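Local coordinates for aldose-aldose oxidoreductase (Caulobacter crescentus, PDB 5A04), which binds glucose beside NADPH and probably passes hydride from one aldose to another by way of the nicotinamide cofactor, at residues 157-165 / 184-192; 200-211 / 222-233. All coordinates share one frame; numbering follows the deposited sequence.

Contact 1: residues 157-165 / 184-192. With BGC (beta-D-glucopyranose), chain H; NDP (NADPH dihydro-nicotinamide-adenine-dinucleotide phosphate), chain G.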
loop_
_atom_site.group_PDB
_atom_site.type_symbol
_atom_site.label_atom_id
_atom_site.label_comp_id
_atom_site.label_asym_id
_atom_site.label_seq_id
_atom_site.Cartn_x
_atom_site.Cartn_y
_atom_site.Cartn_z
ATOM N N VAL A 157 -5.865 3.446 4.942
ATOM C CA VAL A 157 -4.636 4.220 4.923
ATOM C C VAL A 157 -3.589 3.330 4.291
ATOM O O VAL A 157 -3.338 2.223 4.784
ATOM C CB VAL A 157 -4.157 4.638 6.320
ATOM C CG1 VAL A 157 -2.839 5.400 6.202
ATOM C CG2 VAL A 157 -5.201 5.504 7.007
ATOM N N VAL A 158 -2.993 3.778 3.193
ATOM C CA VAL A 158 -1.925 3.008 2.571
ATOM C C VAL A 158 -0.668 3.861 2.615
ATOM O O VAL A 158 -0.619 4.930 1.996
ATOM C CB VAL A 158 -2.270 2.601 1.111
ATOM C CG1 VAL A 158 -1.076 1.942 0.426
ATOM C CG2 VAL A 158 -3.484 1.656 1.088
ATOM N N THR A 159 0.333 3.408 3.364
ATOM C CA THR A 159 1.501 4.245 3.610
ATOM C C THR A 159 2.784 3.422 3.563
ATOM O O THR A 159 2.875 2.323 4.137
ATOM C CB THR A 159 1.364 5.013 4.969
ATOM O OG1 THR A 159 2.548 5.779 5.224
ATOM C CG2 THR A 159 1.118 4.052 6.161
ATOM N N ASP A 160 3.762 3.951 2.831
ATOM C CA ASP A 160 5.026 3.275 2.576
ATOM C C ASP A 160 6.177 4.172 3.005
ATOM O O ASP A 160 6.248 5.323 2.576
ATOM C CB ASP A 160 5.195 2.956 1.084
ATOM C CG ASP A 160 4.031 2.188 0.501
ATOM O OD1 ASP A 160 3.377 1.418 1.238
ATOM O OD2 ASP A 160 3.777 2.354 -0.717
ATOM N N HIS A 161 7.067 3.653 3.843
ATOM C CA HIS A 161 8.275 4.380 4.216
ATOM C C HIS A 161 9.484 3.465 4.163
ATOM O O HIS A 161 9.491 2.380 4.755
ATOM C CB HIS A 161 8.153 4.996 5.618
ATOM C CG HIS A 161 7.302 6.229 5.662
ATOM N ND1 HIS A 161 5.927 6.181 5.781
ATOM C CD2 HIS A 161 7.627 7.539 5.590
ATOM C CE1 HIS A 161 5.447 7.410 5.784
ATOM N NE2 HIS A 161 6.457 8.254 5.676
ATOM N N GLY A 162 10.527 3.918 3.476
ATOM C CA GLY A 162 11.737 3.135 3.369
ATOM C C GLY A 162 12.817 3.927 2.673
ATOM O O GLY A 162 12.531 4.916 1.983
ATOM N N PHE A 163 14.060 3.526 2.874
ATOM C CA PHE A 163 15.147 4.052 2.056
ATOM C C PHE A 163 16.187 2.960 1.890
ATOM O O PHE A 163 16.214 1.992 2.641
ATOM C CB PHE A 163 15.757 5.332 2.648
ATOM C CG PHE A 163 16.531 5.131 3.930
ATOM C CD1 PHE A 163 15.881 5.097 5.156
ATOM C CD2 PHE A 163 17.919 5.032 3.905
ATOM C CE1 PHE A 163 16.603 4.937 6.333
ATOM C CE2 PHE A 163 18.648 4.865 5.080
ATOM C CZ PHE A 163 17.986 4.821 6.289
ATOM N N THR A 164 17.020 3.100 0.872
ATOM C CA THR A 164 18.039 2.104 0.606
ATOM C C THR A 164 19.238 2.389 1.479
ATOM O O THR A 164 20.078 3.214 1.135
ATOM C CB THR A 164 18.440 2.113 -0.879
ATOM O OG1 THR A 164 18.661 3.468 -1.292
ATOM C CG2 THR A 164 17.320 1.544 -1.715
ATOM N N ILE A 165 19.312 1.720 2.625
ATOM C CA ILE A 165 20.365 2.010 3.586
ATOM C C ILE A 165 21.717 1.512 3.052
ATOM O O ILE A 165 21.771 0.568 2.266
ATOM C CB ILE A 165 20.029 1.387 4.968
ATOM C CG1 ILE A 165 20.883 2.025 6.074
ATOM C CG2 ILE A 165 20.118 -0.136 4.924
ATOM C CD1 ILE A 165 20.371 1.712 7.483
ATOM N N MET A 184 12.052 0.313 13.262
ATOM C CA MET A 184 12.443 1.229 14.323
ATOM C C MET A 184 12.798 2.593 13.731
ATOM O O MET A 184 12.490 3.627 14.325
ATOM C CB MET A 184 13.614 0.643 15.127
ATOM C CG MET A 184 13.217 -0.518 16.026
ATOM S SD MET A 184 12.042 -0.013 17.295
ATOM C CE MET A 184 13.116 0.852 18.414
ATOM N N ASP A 185 13.359 2.600 12.526
ATOM C CA ASP A 185 13.923 3.830 11.978
ATOM C C ASP A 185 13.004 4.616 11.063
ATOM O O ASP A 185 12.917 5.843 11.161
ATOM C CB ASP A 185 15.198 3.517 11.203
ATOM C CG ASP A 185 15.882 4.771 10.705
ATOM O OD1 ASP A 185 16.415 5.526 11.554
ATOM O OD2 ASP A 185 15.860 5.015 9.480
ATOM N N ILE A 186 12.373 3.918 10.132
ATOM C CA ILE A 186 11.672 4.595 9.057
ATOM C C ILE A 186 10.232 4.082 8.962
ATOM O O ILE A 186 9.296 4.847 8.690
ATOM C CB ILE A 186 12.458 4.428 7.706
ATOM C CG1 ILE A 186 11.735 5.136 6.572
ATOM C CG2 ILE A 186 12.745 2.965 7.381
ATOM C CD1 ILE A 186 11.597 6.620 6.824
ATOM N N GLY A 187 10.037 2.797 9.228
ATOM C CA GLY A 187 8.695 2.235 9.231
ATOM C C GLY A 187 7.802 2.859 10.288
ATOM O O GLY A 187 6.579 2.924 10.133
ATOM N N ILE A 188 8.417 3.342 11.362
ATOM C CA ILE A 188 7.671 4.036 12.401
ATOM C C ILE A 188 6.889 5.239 11.832
ATOM O O ILE A 188 5.836 5.604 12.366
ATOM C CB ILE A 188 8.625 4.487 13.532
ATOM C CG1 ILE A 188 7.839 5.004 14.745
ATOM C CG2 ILE A 188 9.632 5.507 13.005
ATOM C CD1 ILE A 188 8.697 5.125 16.004
ATOM N N TYR A 189 7.363 5.843 10.737
ATOM C CA TYR A 189 6.570 6.927 10.131
ATOM C C TYR A 189 5.251 6.422 9.544
ATOM O O TYR A 189 4.240 7.135 9.569
ATOM C CB TYR A 189 7.358 7.661 9.038
ATOM C CG TYR A 189 8.477 8.525 9.573
ATOM C CD1 TYR A 189 9.752 8.003 9.759
ATOM C CD2 TYR A 189 8.262 9.865 9.873
ATOM C CE1 TYR A 189 10.787 8.791 10.241
ATOM C CE2 TYR A 189 9.292 10.662 10.349
ATOM C CZ TYR A 189 10.545 10.122 10.530
ATOM O OH TYR A 189 11.565 10.912 11.007
ATOM N N SER A 190 5.254 5.212 8.993
ATOM C CA SER A 190 4.016 4.624 8.473
ATOM C C SER A 190 3.022 4.384 9.606
ATOM O O SER A 190 1.831 4.662 9.482
ATOM C CB SER A 190 4.300 3.297 7.755
ATOM O OG SER A 190 5.117 3.492 6.615
ATOM N N LEU A 191 3.525 3.823 10.703
ATOM C CA LEU A 191 2.704 3.554 11.875
ATOM C C LEU A 191 2.161 4.839 12.492
ATOM O O LEU A 191 0.963 4.951 12.779
ATOM C CB LEU A 191 3.535 2.779 12.902
ATOM C CG LEU A 191 2.980 2.699 14.317
ATOM C CD1 LEU A 191 1.628 1.983 14.297
ATOM C CD2 LEU A 191 3.998 1.969 15.196
ATOM N N ASN A 192 3.046 5.810 12.690
ATOM C CA ASN A 192 2.669 7.053 13.348
ATOM C C ASN A 192 1.619 7.773 12.492
ATOM O O ASN A 192 0.634 8.292 13.019
ATOM C CB ASN A 192 3.913 7.929 13.598
ATOM C CG ASN A 192 3.666 9.039 14.613
ATOM O OD1 ASN A 192 3.503 10.204 14.249
ATOM N ND2 ASN A 192 3.663 8.689 15.890
HETATM C C2 BGC H . 15.299 8.417 9.925
HETATM C C3 BGC H . 16.337 8.603 8.810
HETATM C C4 BGC H . 15.652 8.917 7.513
HETATM C C5 BGC H . 14.678 10.074 7.668
HETATM C C6 BGC H . 13.836 10.209 6.373
HETATM C C1 BGC H . 14.508 9.647 9.955
HETATM O O1 BGC H . 13.606 9.615 11.061
HETATM O O2 BGC H . 15.979 8.193 11.154
HETATM O O3 BGC H . 17.071 7.392 8.717
HETATM O O4 BGC H . 16.625 9.236 6.529
HETATM O O5 BGC H . 13.787 9.835 8.735
HETATM O O6 BGC H . 13.046 11.404 6.410
HETATM P PA NDP G . 24.288 9.819 13.588
HETATM O O1A NDP G . 24.999 8.512 13.647
HETATM O O2A NDP G . 24.456 10.682 12.368
HETATM O O5B NDP G . 24.659 10.734 14.903
HETATM C C5B NDP G . 24.520 9.953 16.057
HETATM C C4B NDP G . 25.324 10.693 17.136
HETATM O O4B NDP G . 25.025 10.179 18.435
HETATM C C3B NDP G . 26.837 10.474 16.899
HETATM O O3B NDP G . 27.353 11.411 16.008
HETATM C C2B NDP G . 27.389 10.796 18.294
HETATM O O2B NDP G . 27.470 12.079 18.519
HETATM C C1B NDP G . 26.202 10.275 19.212
HETATM N N9A NDP G . 26.500 8.979 19.828
HETATM C C8A NDP G . 26.575 8.699 21.189
HETATM N N7A NDP G . 26.894 7.415 21.445
HETATM C C5A NDP G . 27.034 6.833 20.182
HETATM C C6A NDP G . 27.351 5.523 19.776
HETATM N N6A NDP G . 27.592 4.545 20.716
HETATM N N1A NDP G . 27.431 5.183 18.453
HETATM C C2A NDP G . 27.174 6.219 17.570
HETATM N N3A NDP G . 26.857 7.497 17.805
HETATM C C4A NDP G . 26.795 7.792 19.150
HETATM O O3 NDP G . 22.711 9.322 13.740
HETATM P PN NDP G . 21.568 10.367 13.239
HETATM O O1N NDP G . 21.758 11.735 13.754
HETATM O O2N NDP G . 21.034 10.038 11.862
HETATM O O5D NDP G . 20.227 9.743 14.190
HETATM C C5D NDP G . 20.371 9.971 15.565
HETATM C C4D NDP G . 18.948 9.911 16.186
HETATM O O4D NDP G . 18.096 10.862 15.476
HETATM C C3D NDP G . 18.278 8.501 15.973
HETATM O O3D NDP G . 17.435 8.190 17.098
HETATM C C2D NDP G . 17.408 8.705 14.741
HETATM O O2D NDP G . 16.249 7.889 14.762
HETATM C C1D NDP G . 16.972 10.198 14.946
HETATM N N1N NDP G . 16.696 10.828 13.653
HETATM C C2N NDP G . 15.494 11.484 13.444
HETATM C C3N NDP G . 15.264 12.089 12.241
HETATM C C7N NDP G . 13.994 12.777 12.014
HETATM O O7N NDP G . 13.664 13.199 10.890
HETATM N N7N NDP G . 13.132 12.977 13.088
HETATM C C4N NDP G . 16.260 12.073 11.133
HETATM C C5N NDP G . 17.483 11.318 11.440
HETATM C C6N NDP G . 17.669 10.751 12.631
HETATM P P2B NDP G . 28.850 12.664 19.368
HETATM O O1X NDP G . 28.808 11.785 20.598
HETATM O O2X NDP G . 29.908 12.350 18.355
HETATM O O3X NDP G . 28.504 14.137 19.573
#
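The glucose pocket opens where Phe163 meets Asp185, at the end of a strand-on-helix packing between 157-165 and 184-192. Asp185 uses both oxygens on the sugar: OD1 accepts from O2 of the glucose at 2.7 Å and OD2 from O3 at 2.8 Å. A short carboxylate suits this pairing with neighbouring hydroxyls, and CG standing anti to the backbone N (chi1 -176°) carries it to them. Asp185 OD2 also lies in the plane of the Phe163 ring, 3.2 Å from its CE1, so that the electropositive rim of the ring faces the acid. The glucose O4 lies over a face of that ring, toward its rim. Tyr189 OH comes within 2.4 Å of the glucose O1, so short that the details of this hydrogen bond are doubtful.

Deeper in, His161 fills the space between the backbones. Tyr189 CB sits over the centre of the imidazole, 3.5 Å from the centroid, a CH-pi contact; the two rings themselves are slid apart and barely overlap. At the imidazole edge, ND1 and Ser190 OG share a hydrogen bond of 2.9 Å. With Thr265 OG1 bonded to NE2, both ring nitrogens are satisfied and the rotation of the ring is fixed. Ile186 CG1 packs 3.5 Å from the backbone N of Gly162, while Thr159 turns CG2 onto Ser190 CB at 3.6 Å.

Strand 157-162 and the helical segment 184-192 run nearly antiparallel, and the strand is flanked in its sheet by strands 236-242 and 247-254. Helix 314-333 packs against the helix through Leu191, while Asp160, on the strand's other face, meets Val158 of the second subunit.

Contact 2: residues 200-211 / 222-233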
loop_
_atom_site.group_PDB
_atom_site.type_symbol
_atom_site.label_atom_id
_atom_site.label_comp_id
_atom_site.label_asym_id
_atom_site.label_seq_id
_atom_site.Cartn_x
_atom_site.Cartn_y
_atom_site.Cartn_z
ATOM N N GLU A 200 -6.944 7.131 15.706
ATOM C CA GLU A 200 -7.288 5.938 16.479
ATOM C C GLU A 200 -6.073 5.109 16.860
ATOM O O GLU A 200 -4.978 5.341 16.359
ATOM C CB GLU A 200 -8.246 5.065 15.684
ATOM C CG GLU A 200 -9.571 5.723 15.324
ATOM C CD GLU A 200 -10.481 4.745 14.614
ATOM O OE1 GLU A 200 -11.042 3.853 15.294
ATOM O OE2 GLU A 200 -10.616 4.853 13.379
ATOM N N GLU A 201 -6.281 4.124 17.737
ATOM C CA GLU A 201 -5.242 3.152 18.070
ATOM C C GLU A 201 -5.661 1.774 17.580
ATOM O O GLU A 201 -6.822 1.398 17.724
ATOM C CB GLU A 201 -4.990 3.122 19.585
ATOM C CG GLU A 201 -4.688 4.490 20.170
ATOM C CD GLU A 201 -3.371 5.054 19.672
ATOM O OE1 GLU A 201 -2.472 4.250 19.339
ATOM O OE2 GLU A 201 -3.227 6.293 19.640
ATOM N N PRO A 202 -4.715 1.009 17.013
ATOM C CA PRO A 202 -5.105 -0.257 16.376
ATOM C C PRO A 202 -5.532 -1.321 17.380
ATOM O O PRO A 202 -5.077 -1.307 18.529
ATOM C CB PRO A 202 -3.840 -0.689 15.626
ATOM C CG PRO A 202 -2.721 0.053 16.281
ATOM C CD PRO A 202 -3.283 1.317 16.849
ATOM N N VAL A 203 -6.415 -2.214 16.950
ATOM C CA VAL A 203 -6.840 -3.312 17.819
ATOM C C VAL A 203 -6.374 -4.657 17.284
ATOM O O VAL A 203 -6.523 -5.680 17.953
ATOM C CB VAL A 203 -8.367 -3.343 18.002
ATOM C CG1 VAL A 203 -8.811 -2.167 18.869
ATOM C CG2 VAL A 203 -9.076 -3.351 16.656
ATOM N N ALA A 204 -5.813 -4.671 16.079
ATOM C CA ALA A 204 -5.295 -5.919 15.530
ATOM C C ALA A 204 -4.194 -5.619 14.535
ATOM O O ALA A 204 -4.239 -4.593 13.848
ATOM C CB ALA A 204 -6.411 -6.736 14.875
ATOM N N VAL A 205 -3.216 -6.514 14.473
ATOM C CA VAL A 205 -2.006 -6.309 13.691
ATOM C C VAL A 205 -1.598 -7.594 12.977
ATOM O O VAL A 205 -1.524 -8.650 13.612
ATOM C CB VAL A 205 -0.836 -5.870 14.600
ATOM C CG1 VAL A 205 0.443 -5.714 13.785
ATOM C CG2 VAL A 205 -1.186 -4.585 15.347
ATOM N N ASN A 206 -1.346 -7.498 11.671
ATOM C CA ASN A 206 -0.659 -8.543 10.893
ATOM C C ASN A 206 0.684 -8.022 10.441
ATOM O O ASN A 206 0.844 -6.815 10.268
ATOM C CB ASN A 206 -1.433 -8.942 9.621
ATOM C CG ASN A 206 -2.545 -9.923 9.871
ATOM O OD1 ASN A 206 -2.530 -10.680 10.846
ATOM N ND2 ASN A 206 -3.519 -9.938 8.961
ATOM N N ALA A 207 1.625 -8.918 10.173
ATOM C CA ALA A 207 2.891 -8.498 9.582
ATOM C C ALA A 207 3.581 -9.632 8.843
ATOM O O ALA A 207 3.426 -10.803 9.188
ATOM C CB ALA A 207 3.825 -7.929 10.659
ATOM N N VAL A 208 4.350 -9.253 7.826
ATOM C CA VAL A 208 5.223 -10.166 7.096
ATOM C C VAL A 208 6.620 -9.549 7.050
ATOM O O VAL A 208 6.766 -8.363 6.728
ATOM C CB VAL A 208 4.703 -10.433 5.654
ATOM C CG1 VAL A 208 3.394 -11.199 5.691
ATOM C CG2 VAL A 208 4.508 -9.154 4.906
ATOM N N GLU A 209 7.641 -10.335 7.389
ATOM C CA GLU A 209 9.020 -9.875 7.294
ATOM C C GLU A 209 9.725 -10.517 6.113
ATOM O O GLU A 209 9.481 -11.679 5.787
ATOM C CB GLU A 209 9.792 -10.177 8.588
ATOM C CG GLU A 209 11.178 -9.534 8.608
ATOM C CD GLU A 209 12.210 -10.330 9.381
ATOM O OE1 GLU A 209 11.873 -10.857 10.479
ATOM O OE2 GLU A 209 13.364 -10.412 8.884
ATOM N N SER A 210 10.587 -9.752 5.453
ATOM C CA SER A 210 11.409 -10.313 4.392
ATOM C C SER A 210 12.796 -9.705 4.441
ATOM O O SER A 210 12.986 -8.522 4.140
ATOM C CB SER A 210 10.767 -10.083 3.027
ATOM O OG SER A 210 11.510 -10.739 2.008
ATOM N N THR A 211 13.767 -10.524 4.825
ATOM C CA THR A 211 15.133 -10.055 4.959
ATOM C C THR A 211 16.092 -11.085 4.384
ATOM O O THR A 211 16.043 -12.265 4.758
ATOM C CB THR A 211 15.492 -9.784 6.441
ATOM O OG1 THR A 211 14.574 -8.834 6.995
ATOM C CG2 THR A 211 16.913 -9.234 6.568
ATOM N N GLU A 222 16.089 -6.301 10.705
ATOM C CA GLU A 222 15.248 -6.639 9.555
ATOM C C GLU A 222 15.300 -5.580 8.464
ATOM O O GLU A 222 15.506 -4.389 8.725
ATOM C CB GLU A 222 13.789 -6.880 9.989
ATOM C CG GLU A 222 12.921 -5.639 10.233
ATOM C CD GLU A 222 13.217 -4.902 11.536
ATOM O OE1 GLU A 222 13.988 -5.411 12.389
ATOM O OE2 GLU A 222 12.655 -3.791 11.716
ATOM N N ASP A 223 15.096 -6.043 7.234
ATOM C CA ASP A 223 15.030 -5.171 6.070
ATOM C C ASP A 223 13.582 -4.747 5.851
ATOM O O ASP A 223 13.213 -3.623 6.185
ATOM C CB ASP A 223 15.599 -5.892 4.844
ATOM C CG ASP A 223 15.346 -5.140 3.545
ATOM O OD1 ASP A 223 14.988 -3.946 3.591
ATOM O OD2 ASP A 223 15.530 -5.756 2.479
ATOM N N ILE A 224 12.771 -5.639 5.290
ATOM C CA ILE A 224 11.355 -5.342 5.072
ATOM C C ILE A 224 10.489 -5.939 6.175
ATOM O O ILE A 224 10.627 -7.113 6.516
ATOM C CB ILE A 224 10.857 -5.872 3.705
ATOM C CG1 ILE A 224 11.520 -5.096 2.562
ATOM C CG2 ILE A 224 9.340 -5.732 3.600
ATOM C CD1 ILE A 224 11.215 -5.677 1.166
ATOM N N ILE A 225 9.613 -5.128 6.749
ATOM C CA ILE A 225 8.541 -5.689 7.569
ATOM C C ILE A 225 7.279 -4.860 7.325
ATOM O O ILE A 225 7.143 -3.714 7.760
ATOM C CB ILE A 225 8.928 -5.786 9.085
ATOM C CG1 ILE A 225 7.794 -6.446 9.879
ATOM C CG2 ILE A 225 9.337 -4.417 9.685
ATOM C CD1 ILE A 225 8.214 -6.845 11.308
ATOM N N ASN A 226 6.371 -5.450 6.554
ATOM C CA ASN A 226 5.134 -4.784 6.174
ATOM C C ASN A 226 4.052 -5.209 7.130
ATOM O O ASN A 226 4.054 -6.352 7.601
ATOM C CB ASN A 226 4.753 -5.133 4.732
ATOM C CG ASN A 226 5.830 -4.732 3.745
ATOM O OD1 ASN A 226 6.623 -3.811 4.008
ATOM N ND2 ASN A 226 5.867 -5.412 2.599
ATOM N N PHE A 227 3.131 -4.311 7.438
ATOM C CA PHE A 227 2.134 -4.646 8.440
ATOM C C PHE A 227 0.768 -4.089 8.102
ATOM O O PHE A 227 0.624 -3.144 7.311
ATOM C CB PHE A 227 2.584 -4.186 9.844
ATOM C CG PHE A 227 3.039 -2.746 9.925
ATOM C CD1 PHE A 227 4.333 -2.379 9.549
ATOM C CD2 PHE A 227 2.187 -1.770 10.435
ATOM C CE1 PHE A 227 4.755 -1.030 9.647
ATOM C CE2 PHE A 227 2.608 -0.437 10.547
ATOM C CZ PHE A 227 3.887 -0.072 10.149
ATOM N N GLN A 228 -0.246 -4.744 8.662
ATOM C CA GLN A 228 -1.630 -4.329 8.506
ATOM C C GLN A 228 -2.160 -3.949 9.871
ATOM O O GLN A 228 -1.849 -4.626 10.849
ATOM C CB GLN A 228 -2.491 -5.458 7.943
ATOM C CG GLN A 228 -1.985 -6.034 6.641
ATOM C CD GLN A 228 -2.970 -7.016 6.065
ATOM O OE1 GLN A 228 -3.170 -8.106 6.619
ATOM N NE2 GLN A 228 -3.613 -6.638 4.951
ATOM N N LEU A 229 -2.961 -2.889 9.926
ATOM C CA LEU A 229 -3.619 -2.471 11.159
ATOM C C LEU A 229 -5.121 -2.417 10.964
ATOM O O LEU A 229 -5.605 -1.953 9.928
ATOM C CB LEU A 229 -3.121 -1.088 11.608
ATOM C CG LEU A 229 -1.608 -0.888 11.737
ATOM C CD1 LEU A 229 -1.282 0.578 12.002
ATOM C CD2 LEU A 229 -1.039 -1.763 12.840
ATOM N N LEU A 230 -5.858 -2.870 11.975
ATOM C CA LEU A 230 -7.304 -2.659 12.019
ATOM C C LEU A 230 -7.624 -1.763 13.206
ATOM O O LEU A 230 -7.037 -1.934 14.276
ATOM C CB LEU A 230 -8.042 -3.996 12.140
ATOM C CG LEU A 230 -9.567 -3.957 12.255
ATOM C CD1 LEU A 230 -10.228 -3.447 10.973
ATOM C CD2 LEU A 230 -10.082 -5.363 12.604
ATOM N N PHE A 231 -8.537 -0.811 13.015
ATOM C CA PHE A 231 -8.905 0.141 14.065
ATOM C C PHE A 231 -10.362 -0.078 14.515
ATOM O O PHE A 231 -11.148 -0.668 13.773
ATOM C CB PHE A 231 -8.715 1.575 13.557
ATOM C CG PHE A 231 -7.279 1.925 13.231
ATOM C CD1 PHE A 231 -6.760 1.687 11.971
ATOM C CD2 PHE A 231 -6.462 2.493 14.191
ATOM C CE1 PHE A 231 -5.431 2.021 11.674
ATOM C CE2 PHE A 231 -5.136 2.827 13.912
ATOM C CZ PHE A 231 -4.624 2.589 12.646
ATOM N N PRO A 232 -10.732 0.413 15.714
ATOM C CA PRO A 232 -12.097 0.159 16.219
ATOM C C PRO A 232 -13.215 0.629 15.291
ATOM O O PRO A 232 -14.262 -0.014 15.224
ATOM C CB PRO A 232 -12.127 0.943 17.539
ATOM C CG PRO A 232 -10.704 0.902 18.003
ATOM C CD PRO A 232 -9.897 1.077 16.733
ATOM N N SER A 233 -12.995 1.725 14.572
ATOM C CA SER A 233 -14.012 2.263 13.679
ATOM C C SER A 233 -14.236 1.390 12.453
ATOM O O SER A 233 -15.200 1.588 11.701
ATOM C CB SER A 233 -13.617 3.662 13.209
ATOM O OG SER A 233 -12.526 3.553 12.310
#
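Val205 and Leu229 lie side by side, CG2 against CD2 at 3.8 Å, and next to them the small Ala207 sets its CB 4.0 Å from Phe227 CB. Phe227 CG stands between its backbone N and carbonyl carbon (chi1 50°), which swings the ring away from 200-211 toward Leu183 and Ile327. Large apolar residues suit this face because helices 182-198 and 314-333 cover it. Further along, Pro202 CB lies over a face of the Phe231 ring, a flat surface for a rigid pyrrolidine.

The backbones form an antiparallel beta hairpin with regular pairing from Ala204-Leu230 to Ser210-Ile224. At its Ala204 end the pairing closes in a classic beta bulge, Val203 and Ala204 both opposite Leu230: Val203 N bonds Leu230 O at 2.8 Å, whereas the bond from Ala204 N is weak.

The face bearing Asn206 and Gln228 is mixed, three amides and Ser210 among aliphatic side chains, and it meets the second subunit. Asn206 ND2 donates almost straight (172°) to Gln228 OE1 at 3.0 Å, with the two amides nearly coplanar. Amides suit this place, since an amide can donate and accept at once: Asn206 OD1 goes to Thr336, and Gln228 NE2 to Asn238 and to Asn226 O of the second subunit.

At one end of the hairpin, Thr211 OG1 receives Asp223 N at 2.8 Å and gives its own proton to Glu209 OE2, which also has Arg213 as a partner. At the other, Glu200 accepts on the syn side of both carboxylate oxygens, OE1 from Ser233 N at 3.0 Å and OE2 from Ser233 OG. With alanine at Glu200 both oxygens are gone, and the turn at Pro232 and Ser233, its two donors left without these acceptors, would probably be free to shift.

Both contacts reach the same mixed sheet and meet at helix 182-198, which contact 1 packs on strand 156-162 and which covers one face of the two strands paired in contact 2. They touch where Leu191 and Gly187 of the helix meet the Phe227 ring and where Leu191 CD1 reaches Leu229 CD1. Contact 1 lies deeper, its centre about 11 Å from the centre of the chain, against about 18 Å for that of contact 2, and its polar groups serve ring nitrogens and a bound sugar. Contact 2, stitched mainly by backbone bonds, is also largely buried but ends at exposed Pro232 and Ser233; its face bearing Asn206, Asn226 and Gln228 meets the second subunit far more extensively.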